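Local coordinates for flagellar protein (Xanthomonas campestris pv. campestris, PDB 3C12) that is probably required for formation of the flagellar hook, perhaps as a scaffolding cap, and is represented here by its C-terminal domain, at residues A[29-43]-A[55-69]. Residues are numbered along the deposited sequence; the frame is centred on the assembly and turned at random.
Sequences AKGVVAATSAGFVNF and QLSVPASAAGEVSFA
Phe43 and Phe68 meet between two layers of antiparallel strands, 29-35 with 64-69 and 39-43 with 55-60. Hydrogen bonds run in both directions between the backbones of the pairs Gly31-Phe68, Val33-Val66, Ala35-Gly64, Gly39-Ala60, Val41-Val58 and Phe43-Leu56, although the bond from Ala35 N is weak. Each segment thus gives one strand to either layer and crosses between them through a turn, 36-38 or 61-63, in the manner of a beta sandwich.

The inward side chains form the apolar filling. Phe68 CB sits almost squarely over the Phe43 ring, 3.5 Å from its centroid and 6° off the normal, while the two ring planes are inclined at 39°. With Phe68 CG between the backbone N and the carbonyl carbon (chi1 73°), the ring is laid back over its own strand partner, and Gly31 CA approaches its face at 3.7 Å from the centroid. Farther toward the turns, Val41 CG1 meets Val66 CG1 across the layers at 3.8 Å, and Ala35 CB touches Val66 CG2 at 3.6 Å.

On the faces turned away from this filling, side chains pair across the strands. Val32 lies against Ser67 and the aliphatic part of Glu65, whose carboxylate forms a salt bridge with Arg136. Asn42 ND2 makes a weak hydrogen bond to Val41 O in its own strand and lies beside Ser57.

Strands 64-70 and 52-60 lie outermost in their layers of the Ig-like, Fn-III-like domain; strands 29-35 and 39-46 join them to strands 98-115 and 83-93, and from the latter Ile87 reaches Phe68.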
# COMPACT_ATOMS: atom_id res chain seq x y z
N ALA A 29 6.88 -10.48 11.90
CA ALA A 29 6.52 -9.91 10.62
C ALA A 29 7.23 -8.57 10.54
O ALA A 29 7.12 -7.75 11.44
CB ALA A 29 5.02 -9.71 10.54
N LYS A 30 7.98 -8.36 9.47
CA LYS A 30 8.71 -7.11 9.31
C LYS A 30 8.41 -6.46 7.97
O LYS A 30 7.86 -7.10 7.07
CB LYS A 30 10.22 -7.37 9.44
CG LYS A 30 10.83 -8.26 8.37
CD LYS A 30 12.35 -8.33 8.49
CE LYS A 30 12.99 -9.23 7.44
NZ LYS A 30 12.63 -10.66 7.61
N GLY A 31 8.78 -5.20 7.84
CA GLY A 31 8.55 -4.47 6.61
C GLY A 31 9.11 -3.07 6.73
O GLY A 31 9.85 -2.77 7.67
N VAL A 32 8.75 -2.21 5.78
CA VAL A 32 9.24 -0.85 5.78
C VAL A 32 8.24 0.13 5.21
O VAL A 32 7.29 -0.25 4.53
CB VAL A 32 10.53 -0.71 4.96
CG1 VAL A 32 11.63 -1.52 5.59
CG2 VAL A 32 10.28 -1.17 3.55
N VAL A 33 8.47 1.40 5.49
CA VAL A 33 7.62 2.48 5.02
C VAL A 33 8.52 3.67 4.70
O VAL A 33 9.57 3.84 5.31
CB VAL A 33 6.61 2.89 6.10
CG1 VAL A 33 5.93 4.17 5.70
CG2 VAL A 33 5.58 1.80 6.28
N ALA A 34 8.10 4.49 3.75
CA ALA A 34 8.89 5.64 3.37
C ALA A 34 8.40 6.92 4.03
O ALA A 34 7.41 7.50 3.61
CB ALA A 34 8.89 5.80 1.87
N ALA A 35 9.12 7.34 5.08
CA ALA A 35 8.80 8.56 5.82
C ALA A 35 9.16 9.78 4.99
O ALA A 35 10.24 9.85 4.41
CB ALA A 35 9.57 8.60 7.13
N THR A 36 8.26 10.75 4.94
CA THR A 36 8.47 11.95 4.15
C THR A 36 9.00 13.12 4.97
O THR A 36 9.23 14.20 4.44
CB THR A 36 7.16 12.38 3.49
OG1 THR A 36 6.15 12.54 4.50
CG2 THR A 36 6.70 11.33 2.50
N SER A 37 9.21 12.89 6.26
CA SER A 37 9.70 13.94 7.14
C SER A 37 10.32 13.32 8.37
O SER A 37 10.20 12.12 8.58
CB SER A 37 8.54 14.85 7.55
OG SER A 37 8.96 15.87 8.44
N ALA A 38 10.99 14.13 9.17
CA ALA A 38 11.58 13.63 10.41
C ALA A 38 10.44 13.59 11.42
O ALA A 38 9.48 14.36 11.33
CB ALA A 38 12.68 14.57 10.87
N GLY A 39 10.53 12.68 12.39
CA GLY A 39 9.49 12.56 13.39
C GLY A 39 9.35 11.11 13.80
O GLY A 39 10.34 10.44 14.06
N PHE A 40 8.12 10.62 13.87
CA PHE A 40 7.90 9.22 14.22
C PHE A 40 6.74 8.63 13.42
O PHE A 40 5.88 9.35 12.92
CB PHE A 40 7.64 9.05 15.73
CG PHE A 40 6.36 9.67 16.23
CD1 PHE A 40 6.27 11.03 16.46
CD2 PHE A 40 5.24 8.88 16.48
CE1 PHE A 40 5.10 11.60 16.93
CE2 PHE A 40 4.07 9.44 16.95
CZ PHE A 40 3.99 10.80 17.17
N VAL A 41 6.74 7.32 13.29
CA VAL A 41 5.67 6.66 12.57
C VAL A 41 5.08 5.60 13.47
O VAL A 41 5.80 4.84 14.11
CB VAL A 41 6.19 6.03 11.26
CG1 VAL A 41 7.46 5.27 11.54
CG2 VAL A 41 5.15 5.12 10.67
N ASN A 42 3.75 5.57 13.54
CA ASN A 42 3.06 4.59 14.36
C ASN A 42 2.38 3.54 13.50
O ASN A 42 1.53 3.85 12.66
CB ASN A 42 2.02 5.28 15.26
CG ASN A 42 2.65 5.99 16.44
OD1 ASN A 42 1.97 6.62 17.23
ND2 ASN A 42 3.97 5.88 16.56
N PHE A 43 2.77 2.29 13.71
CA PHE A 43 2.22 1.16 12.99
C PHE A 43 1.20 0.48 13.87
O PHE A 43 1.51 0.03 14.96
CB PHE A 43 3.33 0.18 12.61
CG PHE A 43 4.46 0.80 11.84
CD1 PHE A 43 5.43 1.56 12.48
CD2 PHE A 43 4.53 0.66 10.46
CE1 PHE A 43 6.45 2.16 11.77
CE2 PHE A 43 5.55 1.26 9.74
CZ PHE A 43 6.51 2.01 10.39
N GLN A 55 0.35 -1.80 18.78
CA GLN A 55 0.79 -0.58 18.13
C GLN A 55 2.29 -0.38 18.33
O GLN A 55 2.81 -0.54 19.44
CB GLN A 55 0.01 0.60 18.70
CG GLN A 55 -0.27 1.71 17.70
CD GLN A 55 0.27 3.03 18.17
OE1 GLN A 55 -0.28 4.08 17.86
NE2 GLN A 55 1.37 2.99 18.91
N LEU A 56 2.98 -0.04 17.26
CA LEU A 56 4.41 0.17 17.30
C LEU A 56 4.70 1.61 16.93
O LEU A 56 3.93 2.23 16.20
CB LEU A 56 5.12 -0.76 16.32
CG LEU A 56 4.85 -2.26 16.44
CD1 LEU A 56 5.25 -2.98 15.16
CD2 LEU A 56 5.60 -2.82 17.63
N SER A 57 5.80 2.15 17.43
CA SER A 57 6.18 3.52 17.13
C SER A 57 7.65 3.51 16.82
O SER A 57 8.42 2.85 17.50
CB SER A 57 5.89 4.43 18.32
OG SER A 57 4.53 4.35 18.69
N VAL A 58 8.06 4.23 15.78
CA VAL A 58 9.47 4.29 15.40
C VAL A 58 9.87 5.70 15.03
O VAL A 58 9.18 6.37 14.26
CB VAL A 58 9.79 3.37 14.18
CG1 VAL A 58 11.27 3.45 13.84
CG2 VAL A 58 9.41 1.95 14.49
N PRO A 59 11.00 6.18 15.58
CA PRO A 59 11.48 7.53 15.27
C PRO A 59 12.02 7.58 13.84
O PRO A 59 12.36 6.54 13.26
CB PRO A 59 12.55 7.76 16.32
CG PRO A 59 13.13 6.40 16.49
CD PRO A 59 11.91 5.51 16.53
N ALA A 60 12.07 8.78 13.28
CA ALA A 60 12.57 8.98 11.93
C ALA A 60 13.52 10.16 11.87
O ALA A 60 13.11 11.32 11.78
CB ALA A 60 11.40 9.20 10.97
N SER A 61 14.81 9.86 11.94
CA SER A 61 15.87 10.85 11.89
C SER A 61 15.54 11.97 10.90
O SER A 61 15.79 13.15 11.18
CB SER A 61 17.18 10.16 11.48
OG SER A 61 16.98 9.27 10.39
N ALA A 62 14.98 11.59 9.76
CA ALA A 62 14.59 12.52 8.71
C ALA A 62 13.88 11.73 7.59
O ALA A 62 13.73 10.51 7.69
CB ALA A 62 15.82 13.22 8.15
N ALA A 63 13.44 12.44 6.55
CA ALA A 63 12.76 11.80 5.44
C ALA A 63 13.59 10.61 4.97
O ALA A 63 14.82 10.66 4.96
CB ALA A 63 12.58 12.78 4.30
N GLY A 64 12.92 9.54 4.58
CA GLY A 64 13.63 8.36 4.13
C GLY A 64 12.90 7.11 4.56
O GLY A 64 11.80 7.18 5.10
N GLU A 65 13.52 5.96 4.34
CA GLU A 65 12.91 4.69 4.70
C GLU A 65 12.93 4.48 6.20
O GLU A 65 13.82 4.96 6.89
CB GLU A 65 13.65 3.55 4.01
CG GLU A 65 12.82 2.30 3.78
CD GLU A 65 13.59 1.23 3.04
OE1 GLU A 65 14.52 0.65 3.63
OE2 GLU A 65 13.26 0.98 1.86
N VAL A 66 11.93 3.76 6.69
CA VAL A 66 11.82 3.44 8.10
C VAL A 66 11.26 2.02 8.20
O VAL A 66 10.24 1.70 7.60
CB VAL A 66 10.90 4.43 8.83
CG1 VAL A 66 10.85 4.11 10.32
CG2 VAL A 66 11.39 5.85 8.61
N SER A 67 11.94 1.17 8.96
CA SER A 67 11.53 -0.22 9.13
C SER A 67 10.64 -0.43 10.34
O SER A 67 10.60 0.40 11.25
CB SER A 67 12.76 -1.12 9.29
OG SER A 67 13.67 -0.92 8.23
N PHE A 68 9.92 -1.54 10.35
CA PHE A 68 9.03 -1.88 11.45
C PHE A 68 9.09 -3.38 11.68
O PHE A 68 9.45 -4.14 10.77
CB PHE A 68 7.58 -1.46 11.13
CG PHE A 68 6.90 -2.32 10.10
CD1 PHE A 68 6.44 -3.59 10.42
CD2 PHE A 68 6.70 -1.85 8.81
CE1 PHE A 68 5.81 -4.38 9.48
CE2 PHE A 68 6.07 -2.63 7.86
CZ PHE A 68 5.63 -3.90 8.19
N ALA A 69 8.75 -3.81 12.88
CA ALA A 69 8.77 -5.23 13.21
C ALA A 69 7.79 -5.57 14.32
O ALA A 69 7.84 -4.98 15.40
CB ALA A 69 10.18 -5.65 13.60